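PDB 5Z87: EmGH1 from Erythrobacter marinus, which probably hydrolyses beta-glucosidic bonds as a glycoside hydrolase family 3 enzyme, releasing glucose from small glucosides. Local coordinates for residues D705-S717 / L760-S774. Sequence-based numbering, arbitrary orientation.
Sequences DVVQLYIRDSIAS and LVEPGEIVIMAGPDS. With MG (magnesium ion), chain E.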
# COMPACT_ATOMS: atom_id res chain seq x y z
N ASP A 705 33.12 -8.67 5.52
CA ASP A 705 31.98 -8.74 4.63
C ASP A 705 30.90 -9.59 5.31
O ASP A 705 31.19 -10.43 6.17
CB ASP A 705 32.37 -9.34 3.26
CG ASP A 705 31.44 -8.88 2.13
OD1 ASP A 705 30.66 -7.93 2.33
OD2 ASP A 705 31.52 -9.46 1.02
N VAL A 706 29.65 -9.37 4.91
CA VAL A 706 28.53 -10.16 5.40
C VAL A 706 28.11 -11.12 4.29
O VAL A 706 27.51 -10.71 3.29
CB VAL A 706 27.36 -9.28 5.85
CG1 VAL A 706 26.24 -10.15 6.38
CG2 VAL A 706 27.83 -8.28 6.92
N VAL A 707 28.45 -12.40 4.47
CA VAL A 707 28.02 -13.46 3.57
C VAL A 707 26.53 -13.72 3.79
O VAL A 707 26.10 -13.92 4.93
CB VAL A 707 28.86 -14.71 3.82
CG1 VAL A 707 28.34 -15.91 3.06
CG2 VAL A 707 30.32 -14.43 3.47
N GLN A 708 25.74 -13.73 2.71
CA GLN A 708 24.28 -13.75 2.82
C GLN A 708 23.70 -14.94 2.07
O GLN A 708 24.02 -15.17 0.89
CB GLN A 708 23.68 -12.44 2.30
CG GLN A 708 24.17 -11.23 3.08
CD GLN A 708 23.83 -9.89 2.44
OE1 GLN A 708 22.78 -9.71 1.81
NE2 GLN A 708 24.74 -8.94 2.60
N LEU A 709 22.82 -15.68 2.74
CA LEU A 709 22.16 -16.86 2.18
C LEU A 709 20.67 -16.59 1.98
O LEU A 709 20.02 -16.02 2.85
CB LEU A 709 22.37 -18.07 3.10
CG LEU A 709 21.94 -19.46 2.58
CD1 LEU A 709 22.95 -20.00 1.58
CD2 LEU A 709 21.78 -20.43 3.73
N TYR A 710 20.14 -17.01 0.83
CA TYR A 710 18.74 -16.82 0.47
C TYR A 710 18.21 -18.10 -0.16
O TYR A 710 18.98 -18.92 -0.68
CB TYR A 710 18.53 -15.68 -0.54
CG TYR A 710 19.03 -14.32 -0.13
CD1 TYR A 710 20.39 -14.00 -0.21
CD2 TYR A 710 18.15 -13.33 0.31
CE1 TYR A 710 20.85 -12.72 0.16
CE2 TYR A 710 18.59 -12.06 0.68
CZ TYR A 710 19.95 -11.77 0.60
OH TYR A 710 20.41 -10.52 0.97
N ILE A 711 16.89 -18.26 -0.14
CA ILE A 711 16.27 -19.39 -0.82
C ILE A 711 15.07 -18.92 -1.62
O ILE A 711 14.49 -17.85 -1.38
CB ILE A 711 15.82 -20.51 0.16
CG1 ILE A 711 14.66 -20.01 1.02
CG2 ILE A 711 17.00 -21.00 1.02
CD1 ILE A 711 13.68 -21.08 1.38
N ARG A 712 14.70 -19.73 -2.61
CA ARG A 712 13.46 -19.56 -3.36
C ARG A 712 12.78 -20.92 -3.44
O ARG A 712 13.38 -21.89 -3.91
CB ARG A 712 13.72 -18.99 -4.76
CG ARG A 712 12.66 -19.32 -5.83
CD ARG A 712 11.33 -18.60 -5.60
NE ARG A 712 10.38 -18.84 -6.69
CZ ARG A 712 9.09 -18.52 -6.64
NH1 ARG A 712 8.29 -18.77 -7.68
NH2 ARG A 712 8.59 -17.93 -5.57
N ASP A 713 11.54 -21.00 -2.98
CA ASP A 713 10.73 -22.20 -3.12
C ASP A 713 10.04 -22.08 -4.48
O ASP A 713 9.06 -21.35 -4.64
CB ASP A 713 9.75 -22.29 -1.96
CG ASP A 713 8.92 -23.55 -1.98
OD1 ASP A 713 9.16 -24.42 -2.86
OD2 ASP A 713 8.01 -23.65 -1.13
N SER A 714 10.58 -22.81 -5.48
CA SER A 714 10.20 -22.60 -6.88
C SER A 714 8.70 -22.77 -7.09
O SER A 714 8.07 -21.97 -7.79
CB SER A 714 10.97 -23.56 -7.79
OG SER A 714 12.35 -23.28 -7.77
N ILE A 715 8.12 -23.82 -6.51
CA ILE A 715 6.69 -24.10 -6.61
C ILE A 715 6.16 -24.30 -5.21
O ILE A 715 6.78 -24.99 -4.40
CB ILE A 715 6.41 -25.35 -7.47
CG1 ILE A 715 7.05 -25.23 -8.86
CG2 ILE A 715 4.92 -25.61 -7.56
CD1 ILE A 715 6.37 -24.20 -9.77
N ALA A 716 5.00 -23.72 -4.92
CA ALA A 716 4.47 -23.81 -3.57
C ALA A 716 2.96 -23.70 -3.63
O ALA A 716 2.39 -23.12 -4.56
CB ALA A 716 5.09 -22.74 -2.67
N SER A 717 2.29 -24.26 -2.60
CA SER A 717 0.83 -24.28 -2.59
C SER A 717 0.25 -22.87 -2.53
O SER A 717 -0.87 -22.63 -2.99
CB SER A 717 0.32 -25.14 -1.43
OG SER A 717 0.92 -24.77 -0.19
N LEU A 760 4.15 -26.00 6.52
CA LEU A 760 4.03 -26.85 5.34
C LEU A 760 5.40 -27.01 4.69
O LEU A 760 6.05 -26.01 4.37
CB LEU A 760 3.06 -26.26 4.32
CG LEU A 760 1.66 -25.94 4.85
CD1 LEU A 760 0.79 -25.27 3.76
CD2 LEU A 760 1.01 -27.21 5.38
N VAL A 761 5.83 -28.25 4.49
CA VAL A 761 7.01 -28.56 3.71
C VAL A 761 6.56 -29.43 2.54
O VAL A 761 5.92 -30.46 2.74
CB VAL A 761 8.11 -29.25 4.54
CG1 VAL A 761 9.41 -29.29 3.76
CG2 VAL A 761 8.31 -28.51 5.83
N GLU A 762 6.88 -28.99 1.32
CA GLU A 762 6.33 -29.66 0.16
C GLU A 762 7.44 -30.20 -0.74
O GLU A 762 8.49 -29.57 -0.88
CB GLU A 762 5.43 -28.68 -0.61
CG GLU A 762 4.26 -28.19 0.25
CD GLU A 762 3.56 -26.93 -0.27
OE1 GLU A 762 2.54 -26.56 0.34
OE2 GLU A 762 4.02 -26.32 -1.27
N PRO A 763 7.24 -31.37 -1.33
CA PRO A 763 8.24 -31.89 -2.28
C PRO A 763 8.45 -30.91 -3.41
O PRO A 763 7.53 -30.20 -3.82
CB PRO A 763 7.60 -33.19 -2.79
CG PRO A 763 6.53 -33.51 -1.81
CD PRO A 763 6.03 -32.20 -1.29
N GLY A 764 9.68 -30.87 -3.92
CA GLY A 764 10.00 -30.02 -5.05
C GLY A 764 11.27 -29.22 -4.83
O GLY A 764 11.96 -29.33 -3.81
N GLU A 765 11.57 -28.37 -5.81
CA GLU A 765 12.86 -27.72 -5.93
C GLU A 765 12.99 -26.52 -4.99
O GLU A 765 12.05 -25.74 -4.82
CB GLU A 765 13.07 -27.27 -7.37
CG GLU A 765 14.35 -26.49 -7.60
CD GLU A 765 14.41 -25.91 -8.99
OE1 GLU A 765 13.74 -24.86 -9.25
OE2 GLU A 765 15.11 -26.51 -9.84
N ILE A 766 14.17 -26.38 -4.40
CA ILE A 766 14.56 -25.17 -3.69
C ILE A 766 15.81 -24.63 -4.35
O ILE A 766 16.76 -25.39 -4.59
CB ILE A 766 14.81 -25.43 -2.19
CG1 ILE A 766 13.63 -26.17 -1.55
CG2 ILE A 766 15.14 -24.11 -1.50
CD1 ILE A 766 12.37 -25.30 -1.34
N VAL A 767 15.81 -23.34 -4.66
CA VAL A 767 16.99 -22.64 -5.14
C VAL A 767 17.67 -22.03 -3.93
O VAL A 767 17.02 -21.35 -3.13
CB VAL A 767 16.63 -21.56 -6.18
CG1 VAL A 767 17.90 -20.94 -6.79
CG2 VAL A 767 15.75 -22.13 -7.27
N ILE A 768 18.96 -22.30 -3.77
CA ILE A 768 19.75 -21.76 -2.67
C ILE A 768 20.73 -20.75 -3.25
O ILE A 768 21.43 -21.06 -4.21
CB ILE A 768 20.49 -22.87 -1.90
CG1 ILE A 768 19.50 -23.77 -1.17
CG2 ILE A 768 21.47 -22.27 -0.91
CD1 ILE A 768 20.12 -25.03 -0.64
N MET A 769 20.74 -19.54 -2.70
CA MET A 769 21.51 -18.44 -3.24
C MET A 769 22.43 -17.85 -2.18
O MET A 769 22.09 -17.84 -0.99
CB MET A 769 20.60 -17.34 -3.79
CG MET A 769 19.71 -17.80 -4.95
SD MET A 769 18.24 -16.77 -5.12
CE MET A 769 17.18 -17.56 -3.93
N ALA A 770 23.60 -17.38 -2.61
CA ALA A 770 24.56 -16.78 -1.69
C ALA A 770 25.36 -15.70 -2.40
O ALA A 770 25.62 -15.79 -3.60
CB ALA A 770 25.50 -17.85 -1.10
N GLY A 771 25.75 -14.69 -1.64
CA GLY A 771 26.49 -13.57 -2.18
C GLY A 771 26.62 -12.47 -1.15
O GLY A 771 26.15 -12.60 -0.01
N PRO A 772 27.27 -11.37 -1.52
CA PRO A 772 27.49 -10.26 -0.58
C PRO A 772 26.30 -9.31 -0.41
O PRO A 772 26.40 -8.36 0.38
CB PRO A 772 28.68 -9.52 -1.20
CG PRO A 772 28.56 -9.80 -2.70
CD PRO A 772 28.03 -11.20 -2.78
N ASP A 773 25.21 -9.52 -1.13
CA ASP A 773 23.98 -8.73 -1.00
C ASP A 773 22.90 -9.46 -1.80
O ASP A 773 23.17 -10.46 -2.47
CB ASP A 773 24.17 -7.29 -1.48
CG ASP A 773 24.64 -7.20 -2.93
OD1 ASP A 773 23.95 -7.72 -3.83
OD2 ASP A 773 25.71 -6.58 -3.19
N SER A 774 21.68 -8.94 -1.75
CA SER A 774 20.55 -9.62 -2.36
C SER A 774 20.53 -9.57 -3.89
O SER A 774 19.66 -10.20 -4.49
CB SER A 774 19.24 -9.05 -1.83
OG SER A 774 19.09 -7.70 -2.20
MG MG E . 8.21 -26.10 -3.40
O HOH W 1 6.99 -25.88 -1.65
O HOH W 2 8.87 -26.29 0.51
O HOH W 3 9.48 -26.09 -5.08
O HOH W 4 9.43 -27.43 -2.16
O HOH W 5 6.91 -27.57 -4.04
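A chi1 of -58° sets Tyr710 CG beside its backbone N, which sends the ring toward Ser774, while Met769, bent at its last torsion (chi3 -85°), curls its methyl back against the backbone between Ile711 and Arg712. These residues belong to neighbouring antiparallel strands, 705-713 and 764-771, of the fibronectin type III-like domain. Tyr710 and Met769 form a hydrogen-bonded pair, Met769 N donating a hydrogen bond to Tyr710 O over 2.7 Å. The unbranched, flexible methionine can turn its methyl in, CE settling 3.4 Å from Ile711 C. On the same face Tyr710 OH donates to Gln708 OE1 at 2.6 Å, in the plane of the amide, which fixes that group's rotation; Gln708 NE2 is bound by Gly663 O. The ring's outer end rests on Ser774, Tyr710 CZ 3.7 Å from Ser774 CB. The face with Leu709, Ile711, Ile766, Ile768 and Ala770 is largely apolar up to Asp713, and aliphatic side chains suit it because strand 689-697 packs against Ile768 and Ala770. The Leu709 and Ile768 side chains cross at a slant, CD1 of the first against CG2 of the second.

At the end of strand 705-713 the two segments part around a magnesium ion. Asp713 OD1 and Ile715 O bind it directly, and four waters complete the six ligands. Segment 760-774 contributes second-shell acceptors, backbone O atoms of Glu762, Pro763 and Glu765 each accepting a hydrogen bond from a metal-bound water. Asp713 OD2 is also paired with Arg720, which would offset the nearby acidic charge. Glu762, extended beyond CG, holds Ser717 N through the syn lone pair of OE2 at 3.0 Å; its OE1 faces the Ser717 hydroxyl at a doubtfully short distance. At the strand end, Ser714 OG donates to the anti lone pair of Glu765 OE1, 2.6 Å away.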